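Long-range contact in polyphosphate kinase (Porphyromonas gingivalis, PDB 2O8R), which probably catalyses the reversible transfer of the terminal phosphate of ATP to a growing chain of inorganic polyphosphate: residues 641-655 against 673-686. The protein carries 3 engineered substitutions. Residues are numbered along the deposited sequence; the frame is centred on the assembly and turned at random.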
ATOM      1  N   GLU A 641     -16.930 -33.693  13.668  1.00 51.24           N
ATOM      2  CA  GLU A 641     -16.456 -33.187  12.387  1.00 54.86           C
ATOM      3  C   GLU A 641     -14.947 -32.957  12.417  1.00 54.02           C
ATOM      4  O   GLU A 641     -14.247 -33.352  11.488  1.00 59.77           O
ATOM      5  CB  GLU A 641     -17.198 -31.910  12.018  1.00 48.25           C
ATOM      6  CG  GLU A 641     -16.911 -31.364  10.626  1.00 51.26           C
ATOM      7  CD  GLU A 641     -17.702 -30.092  10.348  1.00 68.95           C
ATOM      8  OE1 GLU A 641     -17.635 -29.149  11.161  1.00 92.88           O
ATOM      9  OE2 GLU A 641     -18.407 -30.034   9.324  1.00 83.70           O
ATOM     10  N   ILE A 642     -14.454 -32.341  13.492  1.00 43.30           N
ATOM     11  CA  ILE A 642     -13.034 -32.011  13.624  1.00 44.04           C
ATOM     12  C   ILE A 642     -12.196 -33.277  13.560  1.00 57.60           C
ATOM     13  O   ILE A 642     -11.183 -33.343  12.851  1.00 60.70           O
ATOM     14  CB  ILE A 642     -12.764 -31.254  14.931  1.00 43.04           C
ATOM     15  CG1 ILE A 642     -13.287 -29.827  14.814  1.00 51.28           C
ATOM     16  CG2 ILE A 642     -11.285 -31.208  15.246  1.00 66.38           C
ATOM     17  CD1 ILE A 642     -13.339 -29.097  16.135  1.00 83.00           C
ATOM     18  N   ILE A 643     -12.652 -34.293  14.277  1.00 51.49           N
ATOM     19  CA  ILE A 643     -11.990 -35.583  14.267  1.00 44.51           C
ATOM     20  C   ILE A 643     -12.050 -36.201  12.880  1.00 44.93           C
ATOM     21  O   ILE A 643     -11.048 -36.732  12.399  1.00 59.23           O
ATOM     22  CB  ILE A 643     -12.568 -36.516  15.343  1.00 42.31           C
ATOM     23  CG1 ILE A 643     -12.473 -35.810  16.696  1.00 62.67           C
ATOM     24  CG2 ILE A 643     -11.783 -37.791  15.407  1.00 42.19           C
ATOM     25  CD1 ILE A 643     -12.989 -36.591  17.840  1.00 36.06           C
ATOM     26  N   ASP A 644     -13.204 -36.107  12.223  1.00 44.61           N
ATOM     27  CA  ASP A 644     -13.318 -36.611  10.858  1.00 45.61           C
ATOM     28  C   ASP A 644     -12.203 -35.999  10.015  1.00 57.05           C
ATOM     29  O   ASP A 644     -11.436 -36.716   9.366  1.00 64.21           O
ATOM     30  CB  ASP A 644     -14.672 -36.236  10.261  1.00 54.41           C
ATOM     31  CG  ASP A 644     -15.791 -37.150  10.706  1.00 69.10           C
ATOM     32  OD1 ASP A 644     -15.520 -38.280  11.160  1.00 98.43           O
ATOM     33  OD2 ASP A 644     -16.959 -36.737  10.584  1.00 81.64           O
ATOM     34  N   ILE A 645     -12.110 -34.668  10.081  1.00 54.15           N
ATOM     35  CA  ILE A 645     -11.146 -33.872   9.335  1.00 43.59           C
ATOM     36  C   ILE A 645      -9.710 -34.277   9.662  1.00 58.82           C
ATOM     37  O   ILE A 645      -8.917 -34.591   8.759  1.00 52.47           O
ATOM     38  CB  ILE A 645     -11.385 -32.367   9.589  1.00 50.13           C
ATOM     39  CG1 ILE A 645     -12.630 -31.899   8.834  1.00 42.96           C
ATOM     40  CG2 ILE A 645     -10.178 -31.532   9.175  1.00 42.21           C
ATOM     41  CD1 ILE A 645     -13.300 -30.710   9.458  1.00 63.21           C
ATOM     42  N   LEU A 646      -9.384 -34.311  10.952  1.00 46.76           N
ATOM     43  CA  LEU A 646      -8.054 -34.743  11.372  1.00 46.35           C
ATOM     44  C   LEU A 646      -7.738 -36.160  10.911  1.00 49.48           C
ATOM     45  O   LEU A 646      -6.592 -36.465  10.608  1.00 53.78           O
ATOM     46  CB  LEU A 646      -7.911 -34.640  12.881  1.00 42.57           C
ATOM     47  CG  LEU A 646      -7.940 -33.205  13.390  1.00 43.27           C
ATOM     48  CD1 LEU A 646      -7.715 -33.227  14.861  1.00 47.48           C
ATOM     49  CD2 LEU A 646      -6.891 -32.332  12.697  1.00 47.53           C
ATOM     50  N   GLU A 647      -8.757 -37.016  10.848  1.00 57.16           N
ATOM     51  CA  GLU A 647      -8.580 -38.377  10.358  1.00 44.93           C
ATOM     52  C   GLU A 647      -8.272 -38.341   8.891  1.00 43.50           C
ATOM     53  O   GLU A 647      -7.357 -39.029   8.430  1.00 38.09           O
ATOM     54  CB  GLU A 647      -9.809 -39.246  10.627  1.00 58.27           C
ATOM     55  CG  GLU A 647      -9.861 -39.799  12.039  1.00 52.42           C
ATOM     56  CD  GLU A 647     -11.154 -40.512  12.331  1.00 81.81           C
ATOM     57  OE1 GLU A 647     -11.795 -40.998  11.371  1.00 91.33           O
ATOM     58  OE2 GLU A 647     -11.527 -40.588  13.522  1.00 85.24           O
ATOM     59  N   ILE A 648      -9.009 -37.516   8.152  1.00 51.42           N
ATOM     60  CA  ILE A 648      -8.637 -37.260   6.759  1.00 55.42           C
ATOM     61  C   ILE A 648      -7.163 -36.847   6.652  1.00 56.66           C
ATOM     62  O   ILE A 648      -6.431 -37.372   5.818  1.00 47.42           O
ATOM     63  CB  ILE A 648      -9.524 -36.207   6.105  1.00 51.90           C
ATOM     64  CG1 ILE A 648     -10.985 -36.653   6.180  1.00 51.92           C
ATOM     65  CG2 ILE A 648      -9.079 -35.974   4.673  1.00 41.92           C
ATOM     66  CD1 ILE A 648     -11.955 -35.790   5.429  1.00 40.81           C
ATOM     67  N   GLN A 649      -6.712 -35.937   7.514  1.00 46.05           N
ATOM     68  CA  GLN A 649      -5.312 -35.548   7.448  1.00 50.77           C
ATOM     69  C   GLN A 649      -4.382 -36.740   7.703  1.00 48.93           C
ATOM     70  O   GLN A 649      -3.412 -36.932   6.969  1.00 61.35           O
ATOM     71  CB  GLN A 649      -4.994 -34.345   8.348  1.00 44.24           C
ATOM     72  CG  GLN A 649      -5.786 -33.087   7.997  1.00 46.98           C
ATOM     73  CD  GLN A 649      -5.103 -31.799   8.440  1.00 60.75           C
ATOM     74  OE1 GLN A 649      -4.404 -31.764   9.454  1.00 69.74           O
ATOM     75  NE2 GLN A 649      -5.308 -30.730   7.674  1.00 55.19           N
ATOM     76  N   LEU A 650      -4.699 -37.565   8.700  1.00 57.31           N
ATOM     77  CA  LEU A 650      -3.840 -38.716   9.046  1.00 55.04           C
ATOM     78  C   LEU A 650      -3.900 -39.833   8.020  1.00 46.59           C
ATOM     79  O   LEU A 650      -3.097 -40.763   8.076  1.00 58.33           O
ATOM     80  CB  LEU A 650      -4.190 -39.287  10.418  1.00 36.12           C
ATOM     81  CG  LEU A 650      -3.787 -38.454  11.626  1.00 54.26           C
ATOM     82  CD1 LEU A 650      -4.342 -39.146  12.846  1.00 36.79           C
ATOM     83  CD2 LEU A 650      -2.258 -38.271  11.714  1.00 33.91           C
ATOM     84  N   ARG A 651      -4.852 -39.726   7.095  1.00 41.38           N
ATOM     85  CA  ARG A 651      -5.052 -40.704   6.034  1.00 46.75           C
ATOM     86  C   ARG A 651      -4.336 -40.270   4.751  1.00 51.20           C
ATOM     87  O   ARG A 651      -4.124 -41.103   3.855  1.00 40.85           O
ATOM     88  CB  ARG A 651      -6.551 -40.886   5.773  1.00 42.66           C
ATOM     89  CG  ARG A 651      -6.966 -42.228   5.171  1.00 77.34           C
ATOM     90  CD  ARG A 651      -8.476 -42.270   4.878  1.00 63.28           C
ATOM     91  NE  ARG A 651      -9.249 -41.726   5.995  1.00 76.13           N
ATOM     92  CZ  ARG A 651     -10.471 -41.211   5.884  1.00 73.96           C
ATOM     93  NH1 ARG A 651     -11.073 -41.171   4.700  1.00 96.34           N
ATOM     94  NH2 ARG A 651     -11.090 -40.728   6.952  1.00 63.18           N
ATOM     95  N   ASP A 652      -3.964 -38.979   4.677  1.00 51.39           N
ATOM     96  CA  ASP A 652      -3.253 -38.398   3.521  1.00 33.23           C
ATOM     97  C   ASP A 652      -2.041 -39.205   3.106  1.00 35.64           C
ATOM     98  O   ASP A 652      -1.088 -39.341   3.877  1.00 51.33           O
ATOM     99  CB  ASP A 652      -2.779 -36.972   3.817  1.00 47.51           C
ATOM    100  CG  ASP A 652      -2.127 -36.290   2.593  1.00 59.69           C
ATOM    101  OD1 ASP A 652      -2.672 -35.278   2.133  1.00 55.17           O
ATOM    102  OD2 ASP A 652      -1.083 -36.751   2.076  1.00 63.68           O
ATOM    103  N   ASN A 653      -2.072 -39.717   1.882  1.00 40.18           N
ATOM    104  CA  ASN A 653      -0.901 -40.384   1.295  1.00 44.38           C
ATOM    105  C   ASN A 653      -0.257 -39.652   0.118  1.00 50.45           C
ATOM    106  O   ASN A 653       0.529 -40.262  -0.607  1.00 49.45           O
ATOM    107  CB  ASN A 653      -1.259 -41.802   0.839  1.00 40.13           C
ATOM    108  CG  ASN A 653      -2.566 -41.861   0.077  1.00 50.32           C
ATOM    109  OD1 ASN A 653      -3.042 -40.862  -0.452  1.00 70.92           O
ATOM    110  ND2 ASN A 653      -3.158 -43.040   0.021  1.00 49.83           N
ATOM    111  N   ILE A 654      -0.588 -38.373  -0.094  1.00 40.97           N
ATOM    112  CA  ILE A 654      -0.022 -37.645  -1.242  1.00 52.34           C
ATOM    113  C   ILE A 654       0.945 -36.525  -0.855  1.00 30.51           C
ATOM    114  O   ILE A 654       2.005 -36.403  -1.444  1.00 63.02           O
ATOM    115  CB  ILE A 654      -1.106 -37.192  -2.272  1.00 39.99           C
ATOM    116  CG1 ILE A 654      -1.274 -38.260  -3.332  1.00 49.02           C
ATOM    117  CG2 ILE A 654      -0.673 -35.975  -3.040  1.00 52.12           C
ATOM    118  CD1 ILE A 654      -2.294 -39.263  -3.005  1.00 46.52           C
ATOM    119  N   LYS A 655       0.591 -35.736   0.149  1.00 46.57           N
ATOM    120  CA  LYS A 655       1.436 -34.625   0.584  1.00 53.58           C
ATOM    121  C   LYS A 655       2.098 -34.896   1.923  1.00 56.64           C
ATOM    122  O   LYS A 655       3.203 -34.416   2.172  1.00 52.63           O
ATOM    123  CB  LYS A 655       0.636 -33.307   0.649  1.00 48.03           C
ATOM    124  CG  LYS A 655       0.233 -32.765  -0.737  1.00 46.81           C
ATOM    125  CD  LYS A 655       1.429 -32.768  -1.685  1.00 47.27           C
ATOM    126  CE  LYS A 655       1.052 -32.380  -3.095  1.00 56.60           C
ATOM    127  NZ  LYS A 655       1.040 -30.902  -3.294  1.00 44.20           N
ATOM    128  N   GLU A 673      -3.403 -48.394  -1.245  1.00 70.89           N
ATOM    129  CA  GLU A 673      -4.629 -47.690  -0.863  1.00 71.09           C
ATOM    130  C   GLU A 673      -5.009 -46.649  -1.913  1.00 57.06           C
ATOM    131  O   GLU A 673      -4.187 -46.269  -2.742  1.00 54.51           O
ATOM    132  CB  GLU A 673      -4.510 -47.070   0.536  1.00 64.67           C
ATOM    133  CG  GLU A 673      -3.309 -46.161   0.714  1.00 81.15           C
ATOM    134  CD  GLU A 673      -2.748 -46.170   2.130  1.00105.26           C
ATOM    135  OE1 GLU A 673      -2.568 -47.274   2.693  1.00104.56           O
ATOM    136  OE2 GLU A 673      -2.461 -45.074   2.671  1.00 93.91           O
ATOM    137  N   LYS A 674      -6.266 -46.217  -1.895  1.00 56.18           N
ATOM    138  CA  LYS A 674      -6.707 -45.202  -2.832  1.00 66.28           C
ATOM    139  C   LYS A 674      -6.076 -43.894  -2.397  1.00 64.63           C
ATOM    140  O   LYS A 674      -5.953 -43.631  -1.199  1.00 56.35           O
ATOM    141  CB  LYS A 674      -8.242 -45.103  -2.920  1.00 70.22           C
ATOM    142  CG  LYS A 674      -8.936 -44.535  -1.694  1.00 77.04           C
ATOM    143  CD  LYS A 674     -10.341 -44.024  -2.003  1.00 80.65           C
ATOM    144  CE  LYS A 674     -10.367 -42.512  -2.147  1.00 87.39           C
ATOM    145  NZ  LYS A 674     -11.756 -42.024  -2.360  1.00 91.09           N
ATOM    146  N   PRO A 675      -5.609 -43.106  -3.373  1.00 71.57           N
ATOM    147  CA  PRO A 675      -5.001 -41.796  -3.171  1.00 60.70           C
ATOM    148  C   PRO A 675      -5.905 -40.818  -2.433  1.00 59.35           C
ATOM    149  O   PRO A 675      -7.096 -40.680  -2.744  1.00 58.35           O
ATOM    150  CB  PRO A 675      -4.746 -41.304  -4.597  1.00 59.22           C
ATOM    151  CG  PRO A 675      -5.586 -42.161  -5.460  1.00 61.00           C
ATOM    152  CD  PRO A 675      -5.612 -43.479  -4.795  1.00 60.53           C
ATOM    153  N   VAL A 676      -5.331 -40.171  -1.434  1.00 40.54           N
ATOM    154  CA  VAL A 676      -6.048 -39.172  -0.672  1.00 45.40           C
ATOM    155  C   VAL A 676      -5.088 -38.048  -0.329  1.00 58.44           C
ATOM    156  O   VAL A 676      -4.045 -38.266   0.301  1.00 63.60           O
ATOM    157  CB  VAL A 676      -6.738 -39.761   0.601  1.00 35.96           C
ATOM    158  CG1 VAL A 676      -5.926 -40.846   1.204  1.00 64.87           C
ATOM    159  CG2 VAL A 676      -7.027 -38.677   1.641  1.00 47.75           C
ATOM    160  N   ARG A 677      -5.423 -36.855  -0.808  1.00 57.25           N
ATOM    161  CA  ARG A 677      -4.735 -35.664  -0.368  1.00 61.07           C
ATOM    162  C   ARG A 677      -5.707 -34.800   0.437  1.00 61.66           C
ATOM    163  O   ARG A 677      -6.817 -34.446  -0.011  1.00 46.59           O
ATOM    164  CB  ARG A 677      -4.018 -34.952  -1.520  1.00 60.19           C
ATOM    165  CG  ARG A 677      -4.483 -33.593  -1.854  1.00 52.47           C
ATOM    166  CD  ARG A 677      -3.440 -32.851  -2.670  1.00 58.59           C
ATOM    167  NE  ARG A 677      -3.762 -31.427  -2.720  1.00 66.95           N
ATOM    168  CZ  ARG A 677      -4.679 -30.897  -3.521  1.00 55.07           C
ATOM    169  NH1 ARG A 677      -5.360 -31.671  -4.354  1.00 58.06           N
ATOM    170  NH2 ARG A 677      -4.915 -29.591  -3.491  1.00 60.58           N
ATOM    171  N   ALA A 678      -5.281 -34.519   1.664  1.00 45.70           N
ATOM    172  CA  ALA A 678      -6.163 -34.016   2.696  1.00 51.00           C
ATOM    173  C   ALA A 678      -6.877 -32.723   2.312  1.00 58.13           C
ATOM    174  O   ALA A 678      -8.045 -32.544   2.651  1.00 51.84           O
ATOM    175  CB  ALA A 678      -5.404 -33.866   4.015  1.00 38.83           C
ATOM    176  N   GLN A 679      -6.189 -31.841   1.588  1.00 45.13           N
ATOM    177  CA  GLN A 679      -6.763 -30.548   1.246  1.00 34.08           C
ATOM    178  C   GLN A 679      -7.823 -30.665   0.158  1.00 43.04           C
ATOM    179  O   GLN A 679      -8.797 -29.903   0.150  1.00 43.35           O
ATOM    180  CB  GLN A 679      -5.677 -29.502   0.940  1.00 38.83           C
ATOM    181  CG  GLN A 679      -4.978 -28.984   2.225  1.00 32.43           C
ATOM    182  CD  GLN A 679      -3.880 -27.933   1.976  1.00 38.42           C
ATOM    183  OE1 GLN A 679      -3.712 -27.419   0.870  1.00 57.54           O
ATOM    184  NE2 GLN A 679      -3.150 -27.601   3.020  1.00 32.37           N
ATOM    185  N   ALA A 680      -7.666 -31.637  -0.735  1.00 38.83           N
ATOM    186  CA  ALA A 680      -8.760 -31.963  -1.653  1.00 49.27           C
ATOM    187  C   ALA A 680      -9.908 -32.635  -0.894  1.00 47.95           C
ATOM    188  O   ALA A 680     -11.051 -32.183  -0.940  1.00 55.65           O
ATOM    189  CB  ALA A 680      -8.274 -32.839  -2.782  1.00 33.92           C
ATOM    190  N   ALA A 681      -9.581 -33.683  -0.151  1.00 49.12           N
ATOM    191  CA  ALA A 681     -10.595 -34.507   0.496  1.00 53.11           C
ATOM    192  C   ALA A 681     -11.464 -33.760   1.507  1.00 57.69           C
ATOM    193  O   ALA A 681     -12.673 -34.005   1.594  1.00 66.77           O
ATOM    194  CB  ALA A 681      -9.945 -35.708   1.145  1.00 45.85           C
ATOM    195  N   ILE A 682     -10.843 -32.864   2.273  1.00 56.25           N
ATOM    196  CA  ILE A 682     -11.552 -32.089   3.283  1.00 50.30           C
ATOM    197  C   ILE A 682     -12.593 -31.200   2.611  1.00 60.35           C
ATOM    198  O   ILE A 682     -13.719 -31.058   3.106  1.00 62.52           O
ATOM    199  CB  ILE A 682     -10.602 -31.235   4.129  1.00 49.72           C
ATOM    200  CG1 ILE A 682      -9.836 -32.110   5.115  1.00 48.94           C
ATOM    201  CG2 ILE A 682     -11.365 -30.171   4.902  1.00 24.72           C
ATOM    202  CD1 ILE A 682      -8.830 -31.317   5.952  1.00 44.35           C
ATOM    203  N   TYR A 683     -12.227 -30.628   1.469  1.00 48.93           N
ATOM    204  CA  TYR A 683     -13.179 -29.830   0.732  1.00 52.50           C
ATOM    205  C   TYR A 683     -14.371 -30.659   0.266  1.00 60.24           C
ATOM    206  O   TYR A 683     -15.514 -30.211   0.378  1.00 48.37           O
ATOM    207  CB  TYR A 683     -12.533 -29.131  -0.444  1.00 46.15           C
ATOM    208  CG  TYR A 683     -13.519 -28.277  -1.204  1.00 52.96           C
ATOM    209  CD1 TYR A 683     -13.933 -27.051  -0.697  1.00 59.64           C
ATOM    210  CD2 TYR A 683     -14.046 -28.696  -2.422  1.00 51.85           C
ATOM    211  CE1 TYR A 683     -14.837 -26.254  -1.381  1.00 59.21           C
ATOM    212  CE2 TYR A 683     -14.957 -27.903  -3.118  1.00 60.45           C
ATOM    213  CZ  TYR A 683     -15.346 -26.683  -2.587  1.00 61.14           C
ATOM    214  OH  TYR A 683     -16.243 -25.892  -3.261  1.00 57.23           O
ATOM    215  N   ARG A 684     -14.104 -31.863  -0.242  1.00 57.22           N
ATOM    216  CA  ARG A 684     -15.187 -32.752  -0.677  1.00 48.02           C
ATOM    217  C   ARG A 684     -16.080 -33.152   0.485  1.00 49.50           C
ATOM    218  O   ARG A 684     -17.303 -33.172   0.354  1.00 58.83           O
ATOM    219  CB  ARG A 684     -14.651 -33.984  -1.405  1.00 31.53           C
ATOM    220  CG  ARG A 684     -14.115 -33.657  -2.788  1.00 56.30           C
ATOM    221  CD  ARG A 684     -13.573 -34.867  -3.520  1.00 65.57           C
ATOM    222  NE  ARG A 684     -12.520 -34.466  -4.453  1.00 72.55           N
ATOM    223  CZ  ARG A 684     -11.236 -34.806  -4.338  1.00 86.87           C
ATOM    224  NH1 ARG A 684     -10.828 -35.586  -3.336  1.00 53.12           N
ATOM    225  NH2 ARG A 684     -10.359 -34.376  -5.241  1.00100.63           N
ATOM    226  N   TYR A 685     -15.456 -33.451   1.620  1.00 48.11           N
ATOM    227  CA  TYR A 685     -16.176 -33.845   2.827  1.00 47.48           C
ATOM    228  C   TYR A 685     -17.157 -32.751   3.265  1.00 55.29           C
ATOM    229  O   TYR A 685     -18.327 -33.031   3.521  1.00 66.66           O
ATOM    230  CB  TYR A 685     -15.161 -34.179   3.929  1.00 42.36           C
ATOM    231  CG  TYR A 685     -15.707 -34.233   5.338  1.00 42.95           C
ATOM    232  CD1 TYR A 685     -16.240 -35.403   5.856  1.00 49.23           C
ATOM    233  CD2 TYR A 685     -15.659 -33.120   6.163  1.00 54.48           C
ATOM    234  CE1 TYR A 685     -16.731 -35.451   7.155  1.00 49.62           C
ATOM    235  CE2 TYR A 685     -16.138 -33.164   7.455  1.00 53.22           C
ATOM    236  CZ  TYR A 685     -16.676 -34.332   7.949  1.00 48.26           C
ATOM    237  OH  TYR A 685     -17.167 -34.366   9.245  1.00 60.32           O
ATOM    238  N   LEU A 686     -16.670 -31.512   3.322  1.00 55.29           N
ATOM    239  CA  LEU A 686     -17.445 -30.380   3.812  1.00 45.18           C
ATOM    240  C   LEU A 686     -18.516 -29.968   2.820  1.00 61.03           C
ATOM    241  O   LEU A 686     -19.619 -29.595   3.212  1.00 67.05           O
ATOM    242  CB  LEU A 686     -16.532 -29.194   4.138  1.00 43.42           C
ATOM    243  CG  LEU A 686     -15.737 -29.343   5.442  1.00 46.84           C
ATOM    244  CD1 LEU A 686     -14.621 -28.338   5.545  1.00 38.91           C
ATOM    245  CD2 LEU A 686     -16.654 -29.212   6.629  1.00 46.23           C
TER
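Asn653 grips the backbone of 674-676 with both its main chain and its amide, in the turn that follows helix 636-651 of the second phospholipase D-like domain. Asn653 OD1 accepts from Val676 N (2.6 Å) on a lone pair in the carbonyl plane, and Asn653 ND2 gives a nearly straight bond to Lys674 O (3.1 Å), which sits in the plane of the Asn653 amide although the donor lies above the Lys674 carbonyl plane. These two bonds fix the rotation of the amide, and Asn653 N, donating to Val676 O, joins the two backbones. Next to it, the carboxylate of Asp652 is shared between two backbones. Asp652 OD1 receives Ala678 N (2.8 Å) at the start of helix 678-691, while OD2 closes an Asx turn by accepting from Ile654 N and also takes Lys655 N on its syn lone pair.

Beyond these loops helical segments 641-651 and 678-686 run roughly antiparallel, their axes approaching to 9.1 Å, with helix 636-651 between helix 678-691 and strands 538-543 and 564-569. Knobs-into-holes packing joins them: Ile648 sits among Ala678, Ala681, Ile682 and Tyr685, with Ile648 CG2 lying 3.6 Å from Ala681 CB. Ile645 CG2 meets Ile682 CD1 where the side chains cross at about a right angle. With CG opposite its backbone N (chi1 164°), Tyr685 reaches back among Glu641, Asp644, Ile645 and Ile648, and Tyr685 OH donates to the anti lone pair of Asp644 OD2 (2.7 Å), the carboxylate turned 76° from the ring.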